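Local coordinates for glutaredoxin related protein (Sulfolobus solfataricus, PDB 4MNN), which probably catalyses thiol-disulfide exchange as an atypical protein disulfide oxidoreductase built from thioredoxin folds, at residues V6-E9 against Y10-I14; A68-L71 against W72-L75; L121-V124 against S125-N128; T139-E142 against E143-D146. One frame throughout, in Å; residues are numbered along the deposited sequence.

Interaction 1: residues V6-E9 against Y10-I14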
ATOM      1  N   VAL A   6       3.179  16.064  -9.276  1.00 21.80           N
ATOM      2  CA  VAL A   6       3.468  14.645  -9.381  1.00 23.58           C
ATOM      3  C   VAL A   6       2.187  13.805  -9.377  1.00 21.48           C
ATOM      4  O   VAL A   6       2.089  12.790 -10.081  1.00 21.95           O
ATOM      5  CB  VAL A   6       4.428  14.165  -8.269  1.00 24.24           C
ATOM      6  CG1 VAL A   6       3.733  14.136  -6.922  1.00 27.39           C
ATOM      7  CG2 VAL A   6       4.974  12.786  -8.632  1.00 25.90           C
ATOM      8  N   ILE A   7       1.185  14.237  -8.631  1.00 21.70           N
ATOM      9  CA  ILE A   7      -0.063  13.460  -8.619  1.00 21.27           C
ATOM     10  C   ILE A   7      -0.669  13.513 -10.008  1.00 22.51           C
ATOM     11  O   ILE A   7      -1.112  12.496 -10.546  1.00 22.60           O
ATOM     12  CB  ILE A   7      -1.047  14.034  -7.593  1.00 21.61           C
ATOM     13  CG1 ILE A   7      -0.470  13.800  -6.191  1.00 19.14           C
ATOM     14  CG2 ILE A   7      -2.484  13.394  -7.783  1.00 20.26           C
ATOM     15  CD1 ILE A   7      -1.232  14.554  -5.070  1.00 22.36           C
ATOM     16  N   LYS A   8      -0.665  14.696 -10.617  1.00 22.05           N
ATOM     17  CA  LYS A   8      -1.221  14.810 -11.958  1.00 23.20           C
ATOM     18  C   LYS A   8      -0.447  13.969 -12.964  1.00 23.39           C
ATOM     19  O   LYS A   8      -1.024  13.264 -13.811  1.00 23.53           O
ATOM     20  CB  LYS A   8      -1.208  16.267 -12.431  1.00 25.53           C
ATOM     21  CG  LYS A   8      -1.840  16.449 -13.823  1.00 27.83           C
ATOM     22  CD  LYS A   8      -1.816  17.899 -14.296  1.00 30.53           C
ATOM     23  CE  LYS A   8      -2.700  18.063 -15.544  1.00 32.26           C
ATOM     24  NZ  LYS A   8      -3.159  19.475 -15.772  1.00 36.17           N
ATOM     25  N   GLU A   9       0.872  14.069 -12.905  1.00 22.60           N
ATOM     26  CA  GLU A   9       1.677  13.359 -13.868  1.00 23.93           C
ATOM     27  C   GLU A   9       1.481  11.860 -13.817  1.00 24.77           C
ATOM     28  O   GLU A   9       1.524  11.183 -14.856  1.00 23.66           O
ATOM     29  CB  GLU A   9       3.139  13.735 -13.700  1.00 25.21           C
ATOM     30  CG  GLU A   9       3.420  15.153 -14.214  1.00 28.11           C
ATOM     31  CD  GLU A   9       3.119  15.302 -15.699  1.00 30.00           C
ATOM     32  OE1 GLU A   9       2.287  16.161 -16.062  1.00 30.14           O
ATOM     33  OE2 GLU A   9       3.711  14.550 -16.502  1.00 29.72           O
ATOM     34  N   TYR A  10       1.229  11.343 -12.625  1.00 23.22           N
ATOM     35  CA  TYR A  10       1.011   9.911 -12.502  1.00 22.90           C
ATOM     36  C   TYR A  10      -0.416   9.491 -12.745  1.00 22.21           C
ATOM     37  O   TYR A  10      -0.659   8.469 -13.364  1.00 23.92           O
ATOM     38  CB  TYR A  10       1.395   9.411 -11.107  1.00 22.64           C
ATOM     39  CG  TYR A  10       2.862   9.117 -10.961  1.00 25.04           C
ATOM     40  CD1 TYR A  10       3.780  10.139 -10.791  1.00 25.95           C
ATOM     41  CD2 TYR A  10       3.342   7.797 -11.047  1.00 27.17           C
ATOM     42  CE1 TYR A  10       5.149   9.875 -10.713  1.00 27.41           C
ATOM     43  CE2 TYR A  10       4.705   7.524 -10.967  1.00 29.14           C
ATOM     44  CZ  TYR A  10       5.603   8.570 -10.802  1.00 29.26           C
ATOM     45  OH  TYR A  10       6.957   8.304 -10.741  1.00 32.02           O
ATOM     46  N   LEU A  11      -1.364  10.300 -12.285  1.00 22.21           N
ATOM     47  CA  LEU A  11      -2.753   9.897 -12.358  1.00 23.00           C
ATOM     48  C   LEU A  11      -3.643  10.422 -13.455  1.00 25.76           C
ATOM     49  O   LEU A  11      -4.654   9.786 -13.789  1.00 24.81           O
ATOM     50  CB  LEU A  11      -3.398  10.181 -11.012  1.00 22.03           C
ATOM     51  CG  LEU A  11      -2.621   9.594  -9.822  1.00 21.69           C
ATOM     52  CD1 LEU A  11      -3.431   9.799  -8.551  1.00 19.88           C
ATOM     53  CD2 LEU A  11      -2.333   8.098 -10.042  1.00 18.79           C
ATOM     54  N   ASN A  12      -3.283  11.560 -14.025  1.00 27.99           N
ATOM     55  CA  ASN A  12      -4.131  12.134 -15.053  1.00 31.57           C
ATOM     56  C   ASN A  12      -4.472  11.162 -16.181  1.00 32.16           C
ATOM     57  O   ASN A  12      -5.584  11.189 -16.668  1.00 34.16           O
ATOM     58  CB  ASN A  12      -3.516  13.420 -15.629  1.00 32.08           C
ATOM     59  CG  ASN A  12      -4.499  14.185 -16.505  1.00 35.26           C
ATOM     60  OD1 ASN A  12      -5.695  14.275 -16.186  1.00 34.01           O
ATOM     61  ND2 ASN A  12      -4.006  14.750 -17.604  1.00 35.28           N
ATOM     62  N   ALA A  13      -3.550  10.301 -16.581  1.00 33.86           N
ATOM     63  CA  ALA A  13      -3.836   9.364 -17.674  1.00 36.35           C
ATOM     64  C   ALA A  13      -4.803   8.261 -17.232  1.00 38.12           C
ATOM     65  O   ALA A  13      -5.832   8.000 -17.893  1.00 38.48           O
ATOM     66  CB  ALA A  13      -2.543   8.740 -18.183  1.00 36.34           C
ATOM     67  N   ILE A  14      -4.483   7.636 -16.099  1.00 37.34           N
ATOM     68  CA  ILE A  14      -5.299   6.543 -15.599  1.00 37.30           C
ATOM     69  C   ILE A  14      -6.701   6.970 -15.227  1.00 37.51           C
ATOM     70  O   ILE A  14      -7.452   6.190 -14.644  1.00 39.07           O
ATOM     71  CB  ILE A  14      -4.641   5.844 -14.387  1.00 36.27           C
ATOM     72  CG1 ILE A  14      -4.682   6.755 -13.170  1.00 34.50           C
ATOM     73  CG2 ILE A  14      -3.200   5.446 -14.732  1.00 37.12           C
ATOM     74  CD1 ILE A  14      -4.343   6.057 -11.894  1.00 32.97           C
TER
HETATM   75  O   HOH W   1      -0.923  10.885 -16.367  1.00 35.32           O

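Interaction 2: residues A68-L71 against W72-L75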
ATOM      1  N   ALA A  68       6.202  11.303   1.937  1.00 19.93           N
ATOM      2  CA  ALA A  68       7.671  11.176   1.960  1.00 19.19           C
ATOM      3  C   ALA A  68       8.108  10.117   0.947  1.00 16.97           C
ATOM      4  O   ALA A  68       7.569  10.087  -0.166  1.00 18.02           O
ATOM      5  CB  ALA A  68       8.190  10.837   3.369  1.00 17.07           C
ATOM      6  N   ASN A  69       9.043   9.233   1.290  1.00 18.76           N
ATOM      7  CA  ASN A  69       9.478   8.266   0.272  1.00 18.48           C
ATOM      8  C   ASN A  69       8.496   7.126  -0.073  1.00 18.39           C
ATOM      9  O   ASN A  69       8.770   6.292  -0.960  1.00 18.82           O
ATOM     10  CB  ASN A  69      10.915   7.748   0.580  1.00 21.44           C
ATOM     11  CG  ASN A  69      10.980   6.707   1.695  1.00 22.45           C
ATOM     12  OD1 ASN A  69      12.068   6.202   2.029  1.00 23.90           O
ATOM     13  ND2 ASN A  69       9.845   6.392   2.280  1.00 22.56           N
ATOM     14  N   GLU A  70       7.343   7.104   0.596  1.00 17.86           N
ATOM     15  CA  GLU A  70       6.321   6.086   0.298  1.00 16.43           C
ATOM     16  C   GLU A  70       5.332   6.598  -0.754  1.00 18.36           C
ATOM     17  O   GLU A  70       4.526   5.842  -1.316  1.00 14.81           O
ATOM     18  CB  GLU A  70       5.558   5.695   1.580  1.00 17.27           C
ATOM     19  CG  GLU A  70       6.427   4.917   2.580  1.00 15.28           C
ATOM     20  CD  GLU A  70       6.913   3.553   2.040  1.00 17.86           C
ATOM     21  OE1 GLU A  70       6.264   2.970   1.146  1.00 16.52           O
ATOM     22  OE2 GLU A  70       7.948   3.026   2.537  1.00 17.88           O
ATOM     23  N   LEU A  71       5.387   7.888  -1.063  1.00 18.54           N
ATOM     24  CA  LEU A  71       4.439   8.396  -2.049  1.00 18.64           C
ATOM     25  C   LEU A  71       4.699   7.863  -3.468  1.00 19.15           C
ATOM     26  O   LEU A  71       3.759   7.533  -4.192  1.00 18.65           O
ATOM     27  CB  LEU A  71       4.456   9.940  -2.082  1.00 21.89           C
ATOM     28  CG  LEU A  71       3.484  10.544  -3.118  1.00 22.05           C
ATOM     29  CD1 LEU A  71       2.038  10.212  -2.734  1.00 21.24           C
ATOM     30  CD2 LEU A  71       3.658  12.067  -3.170  1.00 24.06           C
ATOM     31  N   TRP A  72       5.964   7.799  -3.870  1.00 19.92           N
ATOM     32  CA  TRP A  72       6.284   7.359  -5.213  1.00 22.27           C
ATOM     33  C   TRP A  72       5.791   5.933  -5.466  1.00 20.92           C
ATOM     34  O   TRP A  72       5.132   5.672  -6.494  1.00 21.04           O
ATOM     35  CB  TRP A  72       7.792   7.519  -5.437  1.00 26.82           C
ATOM     36  CG  TRP A  72       8.299   6.965  -6.735  1.00 33.00           C
ATOM     37  CD1 TRP A  72       7.787   7.183  -7.991  1.00 34.78           C
ATOM     38  CD2 TRP A  72       9.421   6.097  -6.902  1.00 36.09           C
ATOM     39  NE1 TRP A  72       8.530   6.493  -8.931  1.00 37.33           N
ATOM     40  CE2 TRP A  72       9.539   5.820  -8.288  1.00 36.90           C
ATOM     41  CE3 TRP A  72      10.349   5.525  -6.013  1.00 37.69           C
ATOM     42  CZ2 TRP A  72      10.538   4.990  -8.806  1.00 38.74           C
ATOM     43  CZ3 TRP A  72      11.347   4.696  -6.536  1.00 39.57           C
ATOM     44  CH2 TRP A  72      11.429   4.443  -7.921  1.00 38.76           C
ATOM     45  N   PRO A  73       6.113   4.985  -4.559  1.00 19.33           N
ATOM     46  CA  PRO A  73       5.660   3.600  -4.734  1.00 18.16           C
ATOM     47  C   PRO A  73       4.130   3.544  -4.730  1.00 17.95           C
ATOM     48  O   PRO A  73       3.529   2.790  -5.470  1.00 17.18           O
ATOM     49  CB  PRO A  73       6.225   2.870  -3.524  1.00 20.07           C
ATOM     50  CG  PRO A  73       7.381   3.674  -3.126  1.00 21.20           C
ATOM     51  CD  PRO A  73       7.061   5.103  -3.437  1.00 19.62           C
ATOM     52  N   PHE A  74       3.505   4.366  -3.895  1.00 17.79           N
ATOM     53  CA  PHE A  74       2.043   4.367  -3.794  1.00 17.71           C
ATOM     54  C   PHE A  74       1.405   4.798  -5.130  1.00 17.06           C
ATOM     55  O   PHE A  74       0.517   4.120  -5.655  1.00 17.51           O
ATOM     56  CB  PHE A  74       1.619   5.301  -2.641  1.00 18.65           C
ATOM     57  CG  PHE A  74       0.124   5.477  -2.520  1.00 18.87           C
ATOM     58  CD1 PHE A  74      -0.679   4.438  -2.043  1.00 20.12           C
ATOM     59  CD2 PHE A  74      -0.472   6.674  -2.881  1.00 18.07           C
ATOM     60  CE1 PHE A  74      -2.078   4.603  -1.928  1.00 18.04           C
ATOM     61  CE2 PHE A  74      -1.878   6.844  -2.772  1.00 19.04           C
ATOM     62  CZ  PHE A  74      -2.664   5.798  -2.295  1.00 18.23           C
ATOM     63  N   LEU A  75       1.879   5.902  -5.698  1.00 15.03           N
ATOM     64  CA  LEU A  75       1.376   6.365  -6.987  1.00 17.49           C
ATOM     65  C   LEU A  75       1.660   5.337  -8.068  1.00 16.02           C
ATOM     66  O   LEU A  75       0.830   5.111  -8.942  1.00 17.45           O
ATOM     67  CB  LEU A  75       2.032   7.699  -7.389  1.00 16.06           C
ATOM     68  CG  LEU A  75       1.591   8.875  -6.531  1.00 20.87           C
ATOM     69  CD1 LEU A  75       2.403  10.081  -6.889  1.00 19.65           C
ATOM     70  CD2 LEU A  75       0.086   9.100  -6.707  1.00 17.46           C
TER
HETATM   71  O   HOH W   2       8.075   9.570  -2.896  1.00 26.44           O

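Interaction 3: residues L121-V124 against S125-N128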
ATOM      1  N   LEU A 121       5.734  -5.780  -2.820  1.00 14.02           N
ATOM      2  CA  LEU A 121       4.497  -6.368  -2.294  1.00 13.52           C
ATOM      3  C   LEU A 121       3.236  -5.830  -2.955  1.00 14.40           C
ATOM      4  O   LEU A 121       2.265  -6.571  -3.097  1.00 16.75           O
ATOM      5  CB  LEU A 121       4.433  -6.203  -0.765  1.00 12.95           C
ATOM      6  CG  LEU A 121       5.498  -7.034  -0.048  1.00 12.13           C
ATOM      7  CD1 LEU A 121       5.446  -6.737   1.483  1.00 13.23           C
ATOM      8  CD2 LEU A 121       5.254  -8.562  -0.303  1.00 13.12           C
ATOM      9  N   TYR A 122       3.246  -4.568  -3.397  1.00 14.40           N
ATOM     10  CA  TYR A 122       2.061  -4.014  -4.084  1.00 14.53           C
ATOM     11  C   TYR A 122       1.831  -4.854  -5.330  1.00 14.72           C
ATOM     12  O   TYR A 122       0.687  -5.137  -5.701  1.00 14.96           O
ATOM     13  CB  TYR A 122       2.275  -2.569  -4.515  1.00 14.66           C
ATOM     14  CG  TYR A 122       2.249  -1.573  -3.383  1.00 14.78           C
ATOM     15  CD1 TYR A 122       3.057  -0.424  -3.425  1.00 15.23           C
ATOM     16  CD2 TYR A 122       1.391  -1.757  -2.282  1.00 16.14           C
ATOM     17  CE1 TYR A 122       3.012   0.536  -2.394  1.00 14.72           C
ATOM     18  CE2 TYR A 122       1.332  -0.804  -1.231  1.00 15.97           C
ATOM     19  CZ  TYR A 122       2.144   0.340  -1.310  1.00 16.00           C
ATOM     20  OH  TYR A 122       2.070   1.314  -0.346  1.00 16.94           O
ATOM     21  N   GLN A 123       2.919  -5.262  -5.976  1.00 15.00           N
ATOM     22  CA  GLN A 123       2.771  -6.073  -7.182  1.00 16.55           C
ATOM     23  C   GLN A 123       2.307  -7.481  -6.839  1.00 16.35           C
ATOM     24  O   GLN A 123       1.532  -8.065  -7.577  1.00 17.60           O
ATOM     25  CB  GLN A 123       4.069  -6.077  -7.966  1.00 19.21           C
ATOM     26  CG  GLN A 123       4.313  -4.687  -8.568  1.00 21.53           C
ATOM     27  CD  GLN A 123       5.621  -4.599  -9.274  1.00 24.88           C
ATOM     28  OE1 GLN A 123       6.636  -4.240  -8.684  1.00 28.34           O
ATOM     29  NE2 GLN A 123       5.617  -4.942 -10.557  1.00 27.36           N
ATOM     30  N   VAL A 124       2.785  -8.024  -5.725  1.00 16.67           N
ATOM     31  CA  VAL A 124       2.323  -9.334  -5.297  1.00 16.84           C
ATOM     32  C   VAL A 124       0.790  -9.287  -5.027  1.00 16.82           C
ATOM     33  O   VAL A 124       0.046 -10.221  -5.389  1.00 16.09           O
ATOM     34  CB  VAL A 124       3.075  -9.781  -4.023  1.00 17.87           C
ATOM     35  CG1 VAL A 124       2.477 -11.062  -3.486  1.00 17.00           C
ATOM     36  CG2 VAL A 124       4.564  -9.952  -4.320  1.00 17.37           C
ATOM     37  N   SER A 125       0.295  -8.205  -4.423  1.00 16.09           N
ATOM     38  CA  SER A 125      -1.153  -8.109  -4.133  1.00 17.63           C
ATOM     39  C   SER A 125      -1.984  -8.063  -5.419  1.00 18.07           C
ATOM     40  O   SER A 125      -3.154  -8.458  -5.434  1.00 19.33           O
ATOM     41  CB  SER A 125      -1.458  -6.864  -3.260  1.00 19.99           C
ATOM     42  OG  SER A 125      -1.490  -5.639  -3.994  1.00 19.98           O
ATOM     43  N   GLN A 126      -1.365  -7.584  -6.493  1.00 20.17           N
ATOM     44  CA  GLN A 126      -2.017  -7.528  -7.816  1.00 21.40           C
ATOM     45  C   GLN A 126      -2.146  -8.913  -8.436  1.00 23.29           C
ATOM     46  O   GLN A 126      -3.177  -9.249  -9.045  1.00 23.22           O
ATOM     47  CB  GLN A 126      -1.165  -6.714  -8.776  1.00 25.01           C
ATOM     48  CG  GLN A 126      -1.605  -5.332  -9.054  1.00 25.01           C
ATOM     49  CD  GLN A 126      -0.671  -4.670 -10.062  1.00 22.87           C
ATOM     50  OE1 GLN A 126       0.361  -4.139  -9.696  1.00 24.20           O
ATOM     51  NE2 GLN A 126      -1.020  -4.740 -11.327  1.00 20.78           N
ATOM     52  N   ILE A 127      -1.070  -9.696  -8.319  1.00 21.34           N
ATOM     53  CA  ILE A 127      -0.976 -11.036  -8.887  1.00 25.28           C
ATOM     54  C   ILE A 127      -1.721 -12.096  -8.121  1.00 24.69           C
ATOM     55  O   ILE A 127      -2.182 -13.069  -8.702  1.00 24.59           O
ATOM     56  CB  ILE A 127       0.493 -11.562  -8.881  1.00 28.14           C
ATOM     57  CG1 ILE A 127       1.416 -10.630  -9.641  1.00 29.76           C
ATOM     58  CG2 ILE A 127       0.555 -12.961  -9.466  1.00 31.93           C
ATOM     59  CD1 ILE A 127       2.851 -10.928  -9.342  1.00 31.68           C
ATOM     60  N   ASN A 128      -1.842 -11.905  -6.817  1.00 22.30           N
ATOM     61  CA  ASN A 128      -2.394 -12.954  -5.972  1.00 22.38           C
ATOM     62  C   ASN A 128      -3.516 -12.497  -5.045  1.00 23.54           C
ATOM     63  O   ASN A 128      -3.271 -11.860  -4.016  1.00 20.34           O
ATOM     64  CB  ASN A 128      -1.184 -13.523  -5.176  1.00 21.24           C
ATOM     65  CG  ASN A 128      -1.532 -14.699  -4.286  1.00 20.17           C
ATOM     66  OD1 ASN A 128      -0.636 -15.343  -3.714  1.00 25.49           O
ATOM     67  ND2 ASN A 128      -2.789 -14.991  -4.162  1.00 19.65           N
TER

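Interaction 4: residues T139-E142 against E143-D146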
ATOM      1  N   THR A 139       5.439   4.251  12.924  1.00 18.33           N
ATOM      2  CA  THR A 139       5.519   5.436  13.798  1.00 20.36           C
ATOM      3  C   THR A 139       4.132   5.881  14.203  1.00 21.06           C
ATOM      4  O   THR A 139       3.925   6.471  15.278  1.00 21.99           O
ATOM      5  CB  THR A 139       6.238   6.645  13.094  1.00 21.79           C
ATOM      6  OG1 THR A 139       5.449   7.138  11.994  1.00 23.98           O
ATOM      7  CG2 THR A 139       7.597   6.207  12.601  1.00 20.15           C
ATOM      8  N   GLU A 140       3.167   5.580  13.349  1.00 19.48           N
ATOM      9  CA  GLU A 140       1.776   5.964  13.588  1.00 19.17           C
ATOM     10  C   GLU A 140       1.037   4.829  14.290  1.00 17.92           C
ATOM     11  O   GLU A 140       0.327   5.046  15.278  1.00 19.19           O
ATOM     12  CB  GLU A 140       1.122   6.285  12.226  1.00 19.78           C
ATOM     13  CG  GLU A 140      -0.325   6.749  12.284  1.00 20.48           C
ATOM     14  CD  GLU A 140      -0.468   8.035  13.066  1.00 25.32           C
ATOM     15  OE1 GLU A 140       0.361   8.938  12.855  1.00 27.63           O
ATOM     16  OE2 GLU A 140      -1.401   8.131  13.875  1.00 27.72           O
ATOM     17  N   TYR A 141       1.198   3.604  13.796  1.00 16.92           N
ATOM     18  CA  TYR A 141       0.527   2.454  14.414  1.00 15.49           C
ATOM     19  C   TYR A 141       1.493   1.726  15.350  1.00 18.41           C
ATOM     20  O   TYR A 141       1.913   0.575  15.099  1.00 15.84           O
ATOM     21  CB  TYR A 141      -0.011   1.524  13.319  1.00 17.42           C
ATOM     22  CG  TYR A 141      -1.257   2.087  12.660  1.00 16.24           C
ATOM     23  CD1 TYR A 141      -1.192   3.181  11.792  1.00 14.70           C
ATOM     24  CD2 TYR A 141      -2.503   1.531  12.923  1.00 15.86           C
ATOM     25  CE1 TYR A 141      -2.350   3.691  11.198  1.00 14.82           C
ATOM     26  CE2 TYR A 141      -3.681   2.033  12.339  1.00 15.51           C
ATOM     27  CZ  TYR A 141      -3.602   3.097  11.476  1.00 16.32           C
ATOM     28  OH  TYR A 141      -4.758   3.536  10.863  1.00 16.03           O
ATOM     29  N   GLU A 142       1.851   2.416  16.440  1.00 18.08           N
ATOM     30  CA  GLU A 142       2.805   1.865  17.426  1.00 20.27           C
ATOM     31  C   GLU A 142       2.362   0.583  18.132  1.00 19.22           C
ATOM     32  O   GLU A 142       3.187  -0.271  18.453  1.00 18.94           O
ATOM     33  CB  GLU A 142       3.128   2.937  18.471  1.00 22.80           C
ATOM     34  CG  GLU A 142       3.488   4.276  17.827  1.00 28.83           C
ATOM     35  CD  GLU A 142       3.833   5.351  18.847  1.00 30.19           C
ATOM     36  OE1 GLU A 142       4.984   5.399  19.291  1.00 35.70           O
ATOM     37  OE2 GLU A 142       2.949   6.140  19.200  1.00 35.01           O
ATOM     38  N   GLU A 143       1.072   0.438  18.377  1.00 19.26           N
ATOM     39  CA  GLU A 143       0.599  -0.771  19.037  1.00 20.24           C
ATOM     40  C   GLU A 143       0.800  -1.995  18.157  1.00 19.45           C
ATOM     41  O   GLU A 143       1.216  -3.075  18.632  1.00 16.51           O
ATOM     42  CB  GLU A 143      -0.884  -0.622  19.391  1.00 24.96           C
ATOM     43  CG  GLU A 143      -1.137   0.401  20.491  1.00 31.44           C
ATOM     44  CD  GLU A 143      -2.635   0.580  20.785  1.00 36.95           C
ATOM     45  OE1 GLU A 143      -3.288  -0.411  21.198  1.00 40.16           O
ATOM     46  OE2 GLU A 143      -3.146   1.710  20.595  1.00 39.44           O
ATOM     47  N   GLU A 144       0.471  -1.838  16.874  1.00 16.47           N
ATOM     48  CA  GLU A 144       0.667  -2.922  15.934  1.00 17.41           C
ATOM     49  C   GLU A 144       2.163  -3.263  15.826  1.00 16.59           C
ATOM     50  O   GLU A 144       2.561  -4.435  15.822  1.00 17.72           O
ATOM     51  CB  GLU A 144       0.086  -2.518  14.566  1.00 20.88           C
ATOM     52  CG  GLU A 144      -1.443  -2.444  14.600  1.00 28.34           C
ATOM     53  CD  GLU A 144      -2.061  -3.796  14.929  1.00 30.91           C
ATOM     54  OE1 GLU A 144      -3.114  -3.840  15.598  1.00 36.06           O
ATOM     55  OE2 GLU A 144      -1.494  -4.818  14.505  1.00 35.07           O
ATOM     56  N   ARG A 145       2.996  -2.237  15.752  1.00 14.75           N
ATOM     57  CA  ARG A 145       4.449  -2.415  15.642  1.00 17.03           C
ATOM     58  C   ARG A 145       4.943  -3.309  16.797  1.00 17.49           C
ATOM     59  O   ARG A 145       5.674  -4.286  16.604  1.00 19.01           O
ATOM     60  CB  ARG A 145       5.135  -1.040  15.733  1.00 15.91           C
ATOM     61  CG  ARG A 145       6.667  -1.106  15.778  1.00 18.27           C
ATOM     62  CD  ARG A 145       7.294   0.235  16.213  1.00 22.37           C
ATOM     63  NE  ARG A 145       7.081   0.451  17.649  1.00 26.03           N
ATOM     64  CZ  ARG A 145       6.876   1.645  18.208  1.00 28.55           C
ATOM     65  NH1 ARG A 145       6.859   2.745  17.459  1.00 31.05           N
ATOM     66  NH2 ARG A 145       6.662   1.747  19.519  1.00 29.85           N
ATOM     67  N   ASP A 146       4.534  -2.959  18.005  1.00 17.76           N
ATOM     68  CA  ASP A 146       4.985  -3.707  19.170  1.00 18.28           C
ATOM     69  C   ASP A 146       4.379  -5.089  19.291  1.00 17.56           C
ATOM     70  O   ASP A 146       5.027  -6.018  19.779  1.00 18.48           O
ATOM     71  CB  ASP A 146       4.780  -2.868  20.430  1.00 20.64           C
ATOM     72  CG  ASP A 146       5.739  -1.699  20.489  1.00 23.46           C
ATOM     73  OD1 ASP A 146       6.854  -1.831  19.924  1.00 26.76           O
ATOM     74  OD2 ASP A 146       5.405  -0.649  21.093  1.00 25.66           O
TER

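Interaction 1: residues V6-E9 against Y10-I14
The carbonyl oxygen of I7 receives two backbone N-H groups: L11 N at 2.8 Å and a weak, strongly bent bond from Y10 N. The main bond of Y10 N goes one residue back, to V6 O at 3.1 Å, and N12 N closes on K8 O at 2.8 Å. One residue on, a water joins the next pair, donating to E9 O and accepting from A13 N at 2.7 Å.

Two apolar pairs ride on these bonds. V6 CG2 touches the CE1 side of the Y10 ring at 3.6 Å; the ring leans back along the helix because its CG stands beside the backbone N (chi1 -84°), and V6 O lies at its edge, in plane. On the inner side, I7 CG2 meets L11 CD1 at 3.8 Å, the two branched chains crossing at a slant. K8, exposed, and N12, partly exposed, run side by side, CG of K8 against CB of N12. Within the fold, L11 and I7 pack on F33 of helix 27-33 and on Y36, while Y10 and L11 rest against L75 of helix 71-83.

Interaction 2: residues A68-L71 against W72-L75
This is the first turn of helix 71-83, entered through a short 3-10 segment at 69-70 that follows the loop after strand 57-63. The two backbone systems join here: L71 N still bonds to A68 O within the entry turn, whereas F74 N reaches E70 O at 3.1 Å and L75 N reaches L71 O at 2.9 Å, with a nearly straight N-H...O angle of 172°. W72 N is served by a water, which accepts from it at 2.9 Å and donates to A68 O, so the water bridges loop and helix.

P73 has no N-H to offer, and an early place in a helix suits it: its CD sits 3.2 Å from N69 O where an amide would otherwise seek a partner. L71 carries the apolar contact. Its CG, anti to the backbone N (chi1 179°), lies 4.0 Å from L75 CD1, and its CD1 stands 4.3 Å from F74 CD2. F74 and L75 pack on F33 of helix 27-33, and E70 and P73 touch P115 of helix 114-127. E70 also touches C114, one of the two cysteines of the C111-C114 disulfide. A buried glutamate beside this thioredoxin-type CxxC pair may influence the polar surroundings of the disulfide.

Interaction 3: residues L121-V124 against S125-N128
A serine side chain here bonds back to the main chain within the buried last turns of helix 114-127, the helix of the beta-alpha-beta unit between strands 101-107 and 131-137. S125 OG donates to Y122 O at 2.8 Å; set between its own backbone N and carbonyl carbon (chi1 79°), OG is turned toward that oxygen. Y122 O also accepts Q126 N, at 3.3 Å, and both donors arrive from the same face of its carbonyl plane. S125 N meanwhile keeps its ordinary bond to L121 O at 2.9 Å.

The following turn carries on with I127 N to Q123 O at 3.2 Å, an oxygen that also takes a weak bond from Q126 N. I127 CG1 lies 3.3 Å from Q123 O as well. N128, the first residue to leave helical geometry, closes the end with its N 2.9 Å from V124 O. Small S125 suits a position beside Y59 and Y60 of strand 57-63 and L133 of strand 131-137, while Q126 sends its NE2 to V85 O. By returning its hydroxyl to the preceding turn, S125 satisfies a buried polar group locally, within its own helix.

Interaction 4: residues T139-E142 against E143-D146
R145 and E142 lie side by side on the first turn of helix 142-147. The CB of R145 rests 3.4 Å from E142 O. With CG anti to the backbone N and a bend at chi3 (73°), the chain folds back over the turn. R145 NE then points in the guanidinium plane at D146 OD1, 3.2 Å away, and meets that oxygen from above the carboxylate plane. R145 CZ lies 4.0 Å from E142 CB, which with E142 CA sits over one face of the guanidinium. R145 NH2 binds D146 OD2 at 3.1 Å, on the syn side but tilted out of the carboxylate plane, so NE and NH2 together grip D146 side-on, one oxygen each. R145 NH1 comes within 3.7 Å of E142 OE1 in a long salt bridge, the E142 carboxylate turned 78° to the guanidinium plane; NH1 also makes a weak bond to A138 O.

A long, flexible arginine suits this partly exposed place because its guanidinium can hold D146 by two N-H groups and still lie near E142, and its charge probably eases the repulsion between these acids. R145 N reaches Y141 O at 3.1 Å, and D146 N reaches E142 O at 3.0 Å. Y141 takes the N-cap position; E144 CG lies at the edge of its ring, which meets Y63 edge-to-face, while its OH bonds P48 O. Acidic residues such as E142 and E143 probably interact favourably with the helix dipole. The whole is a surface salt-bridge network at the N-terminus of a short helix following strand 131-137.

How the interactions relate
All four contacts are local, within a helix or at its start, yet their surroundings set their chemistry. Interactions 2 and 3 are buried, interaction 1 is partly so, and interaction 4 lies at the surface, where charged side chains replace the apolar pairs of interactions 1 and 2. Interaction 3 is held by backbone bonds and a buried serine hydroxyl. Interactions 1 and 2 pack helix 4-11 against helix 71-83 directly, with L75 meeting V6, Y10 and L11. Interaction 2 also touches interaction 3, where P73 O lies 3.8 Å from Y122 CD1, so the turn at 68-75 packs on a helix of the second thioredoxin-like half. Interactions 3 and 4 share that half, their centres about 24 Å apart.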